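Aggregation suppressing protein (Salmonella enterica subsp. enterica serovar Typhimurium, PDB 4ZJ9) probably acts as a small heat shock protein chaperone that suppresses aggregation of other proteins under stress, and here forms a dimer of alpha-crystallin domains. Local coordinates at residues P45-Q50 and L109-P114; E68-I73 and K85-T90. All coordinates share one frame; numbering follows the deposited sequence.

Contact 1 of 2, residues P45-Q50 and L109-P114; sequences PAYDLQ and LSFSLP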
ATOM      1  N   PRO A  45       2.174 -10.512   2.141  1.00 49.68           N
ATOM      2  CA  PRO A  45       2.325  -9.361   1.281  1.00 44.17           C
ATOM      3  C   PRO A  45       3.062  -9.644   0.031  1.00 42.85           C
ATOM      4  O   PRO A  45       4.076 -10.384   0.016  1.00 41.81           O
ATOM      5  CB  PRO A  45       3.101  -8.359   2.163  1.00 46.28           C
ATOM      6  CG  PRO A  45       2.956  -8.839   3.543  1.00 49.44           C
ATOM      7  CD  PRO A  45       2.887 -10.335   3.421  1.00 46.54           C
ATOM      8  N   ALA A  46       2.606  -9.027  -1.053  1.00 37.01           N
ATOM      9  CA  ALA A  46       3.344  -9.055  -2.284  1.00 35.64           C
ATOM     10  C   ALA A  46       4.714  -8.423  -2.079  1.00 31.47           C
ATOM     11  O   ALA A  46       4.866  -7.523  -1.265  1.00 40.80           O
ATOM     12  CB  ALA A  46       2.538  -8.298  -3.356  1.00 41.92           C
ATOM     13  N   TYR A  47       5.704  -8.869  -2.794  1.00 34.81           N
ATOM     14  CA  TYR A  47       6.987  -8.238  -2.762  1.00 36.17           C
ATOM     15  C   TYR A  47       7.669  -8.294  -4.142  1.00 35.74           C
ATOM     16  O   TYR A  47       7.290  -9.066  -5.059  1.00 36.81           O
ATOM     17  CB  TYR A  47       7.886  -8.822  -1.637  1.00 34.90           C
ATOM     18  CG  TYR A  47       8.348 -10.259  -1.898  1.00 37.37           C
ATOM     19  CD1 TYR A  47       7.597 -11.341  -1.482  1.00 38.52           C
ATOM     20  CD2 TYR A  47       9.570 -10.523  -2.559  1.00 39.07           C
ATOM     21  CE1 TYR A  47       7.991 -12.647  -1.762  1.00 40.94           C
ATOM     22  CE2 TYR A  47       9.998 -11.824  -2.805  1.00 41.80           C
ATOM     23  CZ  TYR A  47       9.195 -12.881  -2.431  1.00 45.79           C
ATOM     24  OH  TYR A  47       9.639 -14.166  -2.659  1.00 53.01           O
ATOM     25  N   ASP A  48       8.692  -7.472  -4.273  1.00 32.18           N
ATOM     26  CA  ASP A  48       9.535  -7.453  -5.426  1.00 32.84           C
ATOM     27  C   ASP A  48      10.922  -7.664  -4.874  1.00 34.61           C
ATOM     28  O   ASP A  48      11.246  -7.239  -3.754  1.00 35.52           O
ATOM     29  CB  ASP A  48       9.565  -6.085  -6.079  1.00 36.45           C
ATOM     30  CG  ASP A  48       8.298  -5.755  -6.868  1.00 36.82           C
ATOM     31  OD1 ASP A  48       7.452  -6.658  -7.167  1.00 34.26           O
ATOM     32  OD2 ASP A  48       8.153  -4.555  -7.155  1.00 37.42           O
ATOM     33  N   LEU A  49      11.781  -8.243  -5.711  1.00 36.52           N
ATOM     34  CA  LEU A  49      13.190  -8.380  -5.367  1.00 36.99           C
ATOM     35  C   LEU A  49      13.984  -7.979  -6.546  1.00 36.32           C
ATOM     36  O   LEU A  49      13.802  -8.528  -7.661  1.00 39.74           O
ATOM     37  CB  LEU A  49      13.500  -9.831  -4.938  1.00 41.44           C
ATOM     38  CG  LEU A  49      14.926 -10.066  -4.446  1.00 45.92           C
ATOM     39  CD1 LEU A  49      15.246  -9.304  -3.158  1.00 48.04           C
ATOM     40  CD2 LEU A  49      15.050 -11.578  -4.272  1.00 54.41           C
ATOM     41  N   GLN A  50      14.811  -6.978  -6.358  1.00 34.90           N
ATOM     42  CA  GLN A  50      15.654  -6.544  -7.429  1.00 36.55           C
ATOM     43  C   GLN A  50      17.111  -6.671  -7.081  1.00 40.16           C
ATOM     44  O   GLN A  50      17.486  -6.685  -5.921  1.00 40.35           O
ATOM     45  CB  GLN A  50      15.390  -5.052  -7.714  1.00 41.84           C
ATOM     46  CG  GLN A  50      14.021  -4.783  -8.275  1.00 44.09           C
ATOM     47  CD  GLN A  50      13.630  -3.299  -8.100  1.00 46.52           C
ATOM     48  OE1 GLN A  50      12.989  -2.946  -7.152  1.00 46.53           O
ATOM     49  NE2 GLN A  50      14.103  -2.446  -8.990  1.00 51.03           N
ATOM     50  N   LEU A 109       7.958 -12.760   6.410  1.00 45.11           N
ATOM     51  CA  LEU A 109       8.721 -13.061   5.246  1.00 48.21           C
ATOM     52  C   LEU A 109      10.135 -13.374   5.721  1.00 46.72           C
ATOM     53  O   LEU A 109      10.576 -12.809   6.671  1.00 46.43           O
ATOM     54  CB  LEU A 109       8.681 -11.886   4.280  1.00 48.20           C
ATOM     55  CG  LEU A 109       7.291 -11.526   3.774  1.00 52.49           C
ATOM     56  CD1 LEU A 109       7.458 -10.380   2.822  1.00 53.15           C
ATOM     57  CD2 LEU A 109       6.633 -12.688   3.025  1.00 51.91           C
ATOM     58  N   SER A 110      10.805 -14.318   5.065  1.00 49.08           N
ATOM     59  CA  SER A 110      12.174 -14.767   5.432  1.00 47.80           C
ATOM     60  C   SER A 110      13.016 -14.856   4.205  1.00 45.68           C
ATOM     61  O   SER A 110      12.572 -15.387   3.164  1.00 48.70           O
ATOM     62  CB  SER A 110      12.099 -16.114   6.122  1.00 53.80           C
ATOM     63  OG  SER A 110      11.751 -15.914   7.487  1.00 58.67           O
ATOM     64  N   PHE A 111      14.184 -14.251   4.243  1.00 45.18           N
ATOM     65  CA  PHE A 111      15.108 -14.309   3.077  1.00 46.97           C
ATOM     66  C   PHE A 111      16.483 -14.642   3.537  1.00 50.22           C
ATOM     67  O   PHE A 111      17.042 -13.952   4.393  1.00 49.91           O
ATOM     68  CB  PHE A 111      15.114 -12.982   2.278  1.00 51.48           C
ATOM     69  CG  PHE A 111      13.740 -12.515   1.869  1.00 50.83           C
ATOM     70  CD1 PHE A 111      12.945 -11.798   2.764  1.00 49.37           C
ATOM     71  CD2 PHE A 111      13.227 -12.840   0.609  1.00 57.27           C
ATOM     72  CE1 PHE A 111      11.670 -11.393   2.411  1.00 55.39           C
ATOM     73  CE2 PHE A 111      11.954 -12.433   0.245  1.00 59.61           C
ATOM     74  CZ  PHE A 111      11.162 -11.719   1.153  1.00 57.08           C
ATOM     75  N   SER A 112      17.045 -15.723   3.000  1.00 47.97           N
ATOM     76  CA  SER A 112      18.429 -16.109   3.342  1.00 48.55           C
ATOM     77  C   SER A 112      19.355 -15.032   2.766  1.00 49.79           C
ATOM     78  O   SER A 112      19.163 -14.563   1.643  1.00 52.59           O
ATOM     79  CB  SER A 112      18.795 -17.509   2.788  1.00 54.95           C
ATOM     80  OG  SER A 112      19.396 -18.276   3.825  1.00 64.07           O
ATOM     81  N   LEU A 113      20.283 -14.564   3.579  1.00 45.92           N
ATOM     82  CA  LEU A 113      21.269 -13.619   3.132  1.00 45.92           C
ATOM     83  C   LEU A 113      22.551 -14.375   2.698  1.00 53.99           C
ATOM     84  O   LEU A 113      23.080 -15.212   3.411  1.00 55.94           O
ATOM     85  CB  LEU A 113      21.611 -12.656   4.225  1.00 47.05           C
ATOM     86  CG  LEU A 113      20.454 -11.779   4.746  1.00 48.84           C
ATOM     87  CD1 LEU A 113      20.949 -10.929   5.904  1.00 58.70           C
ATOM     88  CD2 LEU A 113      19.842 -10.918   3.658  1.00 52.08           C
ATOM     89  N   PRO A 114      23.067 -14.040   1.530  1.00 58.03           N
ATOM     90  CA  PRO A 114      24.384 -14.582   1.288  1.00 68.98           C
ATOM     91  C   PRO A 114      25.417 -14.157   2.373  1.00 69.18           C
ATOM     92  O   PRO A 114      25.346 -13.061   2.902  1.00 57.28           O
ATOM     93  CB  PRO A 114      24.706 -14.021  -0.081  1.00 73.12           C
ATOM     94  CG  PRO A 114      23.893 -12.776  -0.235  1.00 71.18           C
ATOM     95  CD  PRO A 114      22.736 -12.873   0.685  1.00 61.38           C
TER

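Contact 2 of 2, residues E68-I73 and K85-T90; sequences EEELEI and KHTEET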
ATOM      1  N   GLU A  68       5.108   2.029  11.386  1.00 42.00           N
ATOM      2  CA  GLU A  68       6.498   1.635  11.616  1.00 47.12           C
ATOM      3  C   GLU A  68       6.552   0.780  12.854  1.00 45.71           C
ATOM      4  O   GLU A  68       7.229  -0.234  12.892  1.00 46.62           O
ATOM      5  CB  GLU A  68       7.490   2.817  11.669  1.00 49.48           C
ATOM      6  CG  GLU A  68       7.457   3.701  12.914  1.00 59.65           C
ATOM      7  CD  GLU A  68       8.324   4.998  12.797  1.00 64.20           C
ATOM      8  OE1 GLU A  68       9.186   5.115  11.897  1.00 58.50           O
ATOM      9  OE2 GLU A  68       8.129   5.935  13.609  1.00 71.25           O
ATOM     10  N   GLU A  69       5.767   1.111  13.845  1.00 48.83           N
ATOM     11  CA  GLU A  69       5.769   0.273  15.077  1.00 54.59           C
ATOM     12  C   GLU A  69       5.235  -1.171  14.907  1.00 50.03           C
ATOM     13  O   GLU A  69       5.440  -2.003  15.771  1.00 49.57           O
ATOM     14  CB  GLU A  69       5.013   0.960  16.239  1.00 63.55           C
ATOM     15  CG  GLU A  69       3.555   1.260  15.959  1.00 65.96           C
ATOM     16  CD  GLU A  69       3.357   2.623  15.320  1.00 73.30           C
ATOM     17  OE1 GLU A  69       4.324   3.198  14.720  1.00 68.28           O
ATOM     18  OE2 GLU A  69       2.214   3.113  15.419  1.00 86.30           O
ATOM     19  N   GLU A  70       4.519  -1.456  13.817  1.00 41.67           N
ATOM     20  CA  GLU A  70       3.974  -2.816  13.584  1.00 39.20           C
ATOM     21  C   GLU A  70       4.931  -3.704  12.784  1.00 42.01           C
ATOM     22  O   GLU A  70       4.648  -4.940  12.584  1.00 41.41           O
ATOM     23  CB  GLU A  70       2.693  -2.700  12.758  1.00 41.63           C
ATOM     24  CG  GLU A  70       1.608  -1.820  13.371  1.00 45.40           C
ATOM     25  CD  GLU A  70       0.350  -1.776  12.496  1.00 52.40           C
ATOM     26  OE1 GLU A  70       0.406  -1.088  11.444  1.00 47.05           O
ATOM     27  OE2 GLU A  70      -0.689  -2.421  12.817  1.00 52.16           O
ATOM     28  N   LEU A  71       6.064  -3.119  12.364  1.00 50.22           N
ATOM     29  CA  LEU A  71       6.986  -3.779  11.457  1.00 44.66           C
ATOM     30  C   LEU A  71       8.326  -3.996  12.093  1.00 49.94           C
ATOM     31  O   LEU A  71       8.839  -3.100  12.757  1.00 49.10           O
ATOM     32  CB  LEU A  71       7.126  -2.992  10.131  1.00 43.19           C
ATOM     33  CG  LEU A  71       5.866  -2.864   9.274  1.00 44.17           C
ATOM     34  CD1 LEU A  71       6.032  -1.839   8.141  1.00 42.57           C
ATOM     35  CD2 LEU A  71       5.455  -4.224   8.728  1.00 44.40           C
ATOM     36  N   GLU A  72       8.907  -5.173  11.879  1.00 47.64           N
ATOM     37  CA  GLU A  72      10.224  -5.454  12.411  1.00 49.82           C
ATOM     38  C   GLU A  72      11.054  -6.199  11.445  1.00 47.02           C
ATOM     39  O   GLU A  72      10.539  -6.964  10.641  1.00 41.51           O
ATOM     40  CB  GLU A  72      10.093  -6.144  13.738  1.00 54.79           C
ATOM     41  CG  GLU A  72       9.975  -5.048  14.790  1.00 68.94           C
ATOM     42  CD  GLU A  72       9.908  -5.519  16.204  1.00 74.75           C
ATOM     43  OE1 GLU A  72      10.582  -6.524  16.550  1.00 88.35           O
ATOM     44  OE2 GLU A  72       9.187  -4.829  16.956  1.00 85.95           O
ATOM     45  N   ILE A  73      12.328  -5.828  11.396  1.00 45.24           N
ATOM     46  CA  ILE A  73      13.270  -6.484  10.552  1.00 46.63           C
ATOM     47  C   ILE A  73      14.374  -6.891  11.475  1.00 51.49           C
ATOM     48  O   ILE A  73      14.721  -6.140  12.402  1.00 58.01           O
ATOM     49  CB  ILE A  73      13.799  -5.628   9.376  1.00 55.20           C
ATOM     50  CG1 ILE A  73      14.494  -4.372   9.868  1.00 64.93           C
ATOM     51  CG2 ILE A  73      12.659  -5.137   8.504  1.00 60.59           C
ATOM     52  CD1 ILE A  73      15.235  -3.648   8.768  1.00 71.08           C
ATOM     53  N   LYS A  85       3.220  -7.363  12.756  1.00 46.19           N
ATOM     54  CA  LYS A  85       2.318  -7.792  13.803  1.00 54.86           C
ATOM     55  C   LYS A  85       1.388  -6.649  14.089  1.00 57.37           C
ATOM     56  O   LYS A  85       1.767  -5.639  14.696  1.00 51.18           O
ATOM     57  CB  LYS A  85       3.015  -8.317  15.075  1.00 58.91           C
ATOM     58  CG  LYS A  85       3.318  -9.819  14.959  1.00 71.73           C
ATOM     59  CD  LYS A  85       4.119 -10.316  16.158  1.00 84.18           C
ATOM     60  CE  LYS A  85       5.012 -11.518  15.840  1.00 91.33           C
ATOM     61  NZ  LYS A  85       5.982 -11.785  16.946  1.00100.23           N
ATOM     62  N   HIS A  86       0.175  -6.854  13.582  1.00 68.23           N
ATOM     63  CA  HIS A  86      -0.826  -5.833  13.518  1.00 85.82           C
ATOM     64  C   HIS A  86      -1.499  -5.726  14.869  1.00 93.09           C
ATOM     65  O   HIS A  86      -1.860  -6.707  15.556  1.00 88.49           O
ATOM     66  CB  HIS A  86      -1.800  -5.985  12.304  1.00 88.00           C
ATOM     67  CG  HIS A  86      -2.924  -6.936  12.533  1.00 99.18           C
ATOM     68  ND1 HIS A  86      -2.731  -8.275  12.788  1.00107.66           N
ATOM     69  CD2 HIS A  86      -4.262  -6.739  12.547  1.00107.48           C
ATOM     70  CE1 HIS A  86      -3.899  -8.864  12.964  1.00111.95           C
ATOM     71  NE2 HIS A  86      -4.846  -7.953  12.823  1.00112.48           N
ATOM     72  N   THR A  87      -1.660  -4.463  15.193  1.00104.84           N
ATOM     73  CA  THR A  87      -1.849  -3.973  16.522  1.00124.67           C
ATOM     74  C   THR A  87      -2.987  -4.629  17.298  1.00130.82           C
ATOM     75  O   THR A  87      -3.970  -5.160  16.729  1.00129.01           O
ATOM     76  CB  THR A  87      -2.073  -2.442  16.461  1.00125.25           C
ATOM     77  OG1 THR A  87      -0.888  -1.819  15.962  1.00126.36           O
ATOM     78  CG2 THR A  87      -2.395  -1.836  17.836  1.00127.58           C
ATOM     79  N   GLU A  88      -2.791  -4.580  18.618  1.00127.20           N
ATOM     80  CA  GLU A  88      -3.813  -4.843  19.615  1.00128.18           C
ATOM     81  C   GLU A  88      -5.158  -4.369  19.124  1.00114.08           C
ATOM     82  O   GLU A  88      -5.326  -3.208  18.776  1.00 94.23           O
ATOM     83  CB  GLU A  88      -3.479  -4.123  20.927  1.00131.65           C
ATOM     84  N   GLU A  89      -6.114  -5.286  19.109  1.00115.84           N
ATOM     85  CA  GLU A  89      -7.370  -5.023  18.458  1.00106.64           C
ATOM     86  C   GLU A  89      -8.083  -3.796  19.042  1.00 91.68           C
ATOM     87  O   GLU A  89      -7.758  -3.224  20.103  1.00 74.53           O
ATOM     88  CB  GLU A  89      -8.282  -6.283  18.409  1.00115.40           C
ATOM     89  CG  GLU A  89      -7.934  -7.304  17.317  1.00117.80           C
ATOM     90  CD  GLU A  89      -8.010  -6.727  15.903  1.00117.08           C
ATOM     91  OE1 GLU A  89      -9.084  -6.153  15.577  1.00110.68           O
ATOM     92  OE2 GLU A  89      -7.010  -6.847  15.129  1.00102.07           O
ATOM     93  N   THR A  90      -9.066  -3.418  18.264  1.00 85.28           N
ATOM     94  CA  THR A  90      -9.823  -2.244  18.431  1.00 83.67           C
ATOM     95  C   THR A  90     -11.299  -2.746  18.278  1.00 78.62           C
ATOM     96  O   THR A  90     -11.580  -3.639  17.465  1.00 75.03           O
ATOM     97  CB  THR A  90      -9.384  -1.258  17.321  1.00 82.91           C
ATOM     98  OG1 THR A  90     -10.264  -0.130  17.279  1.00 94.32           O
ATOM     99  CG2 THR A  90      -9.374  -1.930  15.934  1.00 80.82           C
TER

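Contact 1 of 2, residues P45-Q50 and L109-P114
Tyr-47 and Phe-111 form a T-shaped aromatic pair between the two sheets of the domain, one ring from strand 47-51 and the other from strand 107-112. The edge of Phe-111 points at the face of Tyr-47. The ring centroids are 5.2 Å apart and the planes stand at 81°. The touching edge is that of CE2 and CZ: Phe-111 CE2 comes to 3.7 Å from Tyr-47 CE2, and Phe-111 CZ lies above the centre of the tyrosine ring. Tyr-47 CG sits between its backbone N and carbonyl carbon (chi1 70°), which lays one ring face toward Phe-111. Leu-109 adds an aliphatic contact at the same ring, where its CD1 lies 4.4 Å from Tyr-47 CD1 in an oblique approach. The other methyl, CD2 of Leu-109, reaches the proline ring at Pro-45 CD, also 4.4 Å away. No hydrogen bond joins the two segments, so the contact is apolar and aromatic packing.

This is the layered beta-sandwich of the alpha-crystallin domain. Strand 47-51 is an outermost strand of the four-stranded sheet within this chain, and strand 107-112 is an outermost strand of the three-stranded one. Leu-59 of the neighbouring strand 56-62 touches both aromatic residues. On its other side, strand 47-51 meets the second subunit: Asp-48, Leu-49 and Gln-50 pair with a strand of that chain in an antiparallel ladder. The Tyr-47 ring also meets that of Tyr-99 of the second subunit.

Contact 2 of 2, residues E68-I73 and K85-T90
A short 3-10 turn leading into strand 71-76 is tied here to the start of the long loop that follows strand 79-84. Glu-70 makes the connection with both its backbone and its side chain. Its carbonyl O accepts a hydrogen bond from Lys-85 N, with 2.8 Å between Glu-70 O and Lys-85 N. Strands 71-76 and 79-84 form a beta hairpin in the three-stranded sheet of the alpha-crystallin sandwich, where Glu-72 pairs with Thr-83. The Lys-85 bond carries that pairing one step past the end of strand 79-84, and the carboxylate then takes over at Thr-87. Glu-70 CG is anti to its own carbonyl carbon (chi1 -57°), and the chain runs extended beyond it, crossing the threonine side chain at about a right angle.

Two donors of Thr-87 share Glu-70 OE2. Thr-87 N donates to Glu-70 OE2 at 3.3 Å, on the anti lone pair of that oxygen, the side away from OE1. Thr-87 OG1 donates to Glu-70 OE2 at 3.2 Å but comes from above the carboxylate plane, 42° out of it. Thr-87 is poorly ordered, so these two rather long bonds are less certain in detail than the backbone one.

The other carboxylate oxygen, OE1, is held by Lys-67 N and forms a salt bridge with Lys-104, which probably favours the charged form of Glu-70. His-86 N donates a hydrogen bond to Asp-106.

The two contacts lie on opposite sides of the chain's centre, with centres about 19 Å apart. Their nearest atoms are about 7 Å from each other, and they do not touch. Both reach the three-stranded sheet, at its two outer strands: contact 2 at strand 71-76 and contact 1 at strand 107-112, with strand 79-84 between them. Along the chain, both segments of contact 2 fall between the two segments of contact 1. Contact 1 joins the two sheets through the very strand that pairs with the second subunit. No other chain of the assembly touches the segments of contact 2, which ties the start of the loop running to strand 97-100 to the turn before strand 71-76.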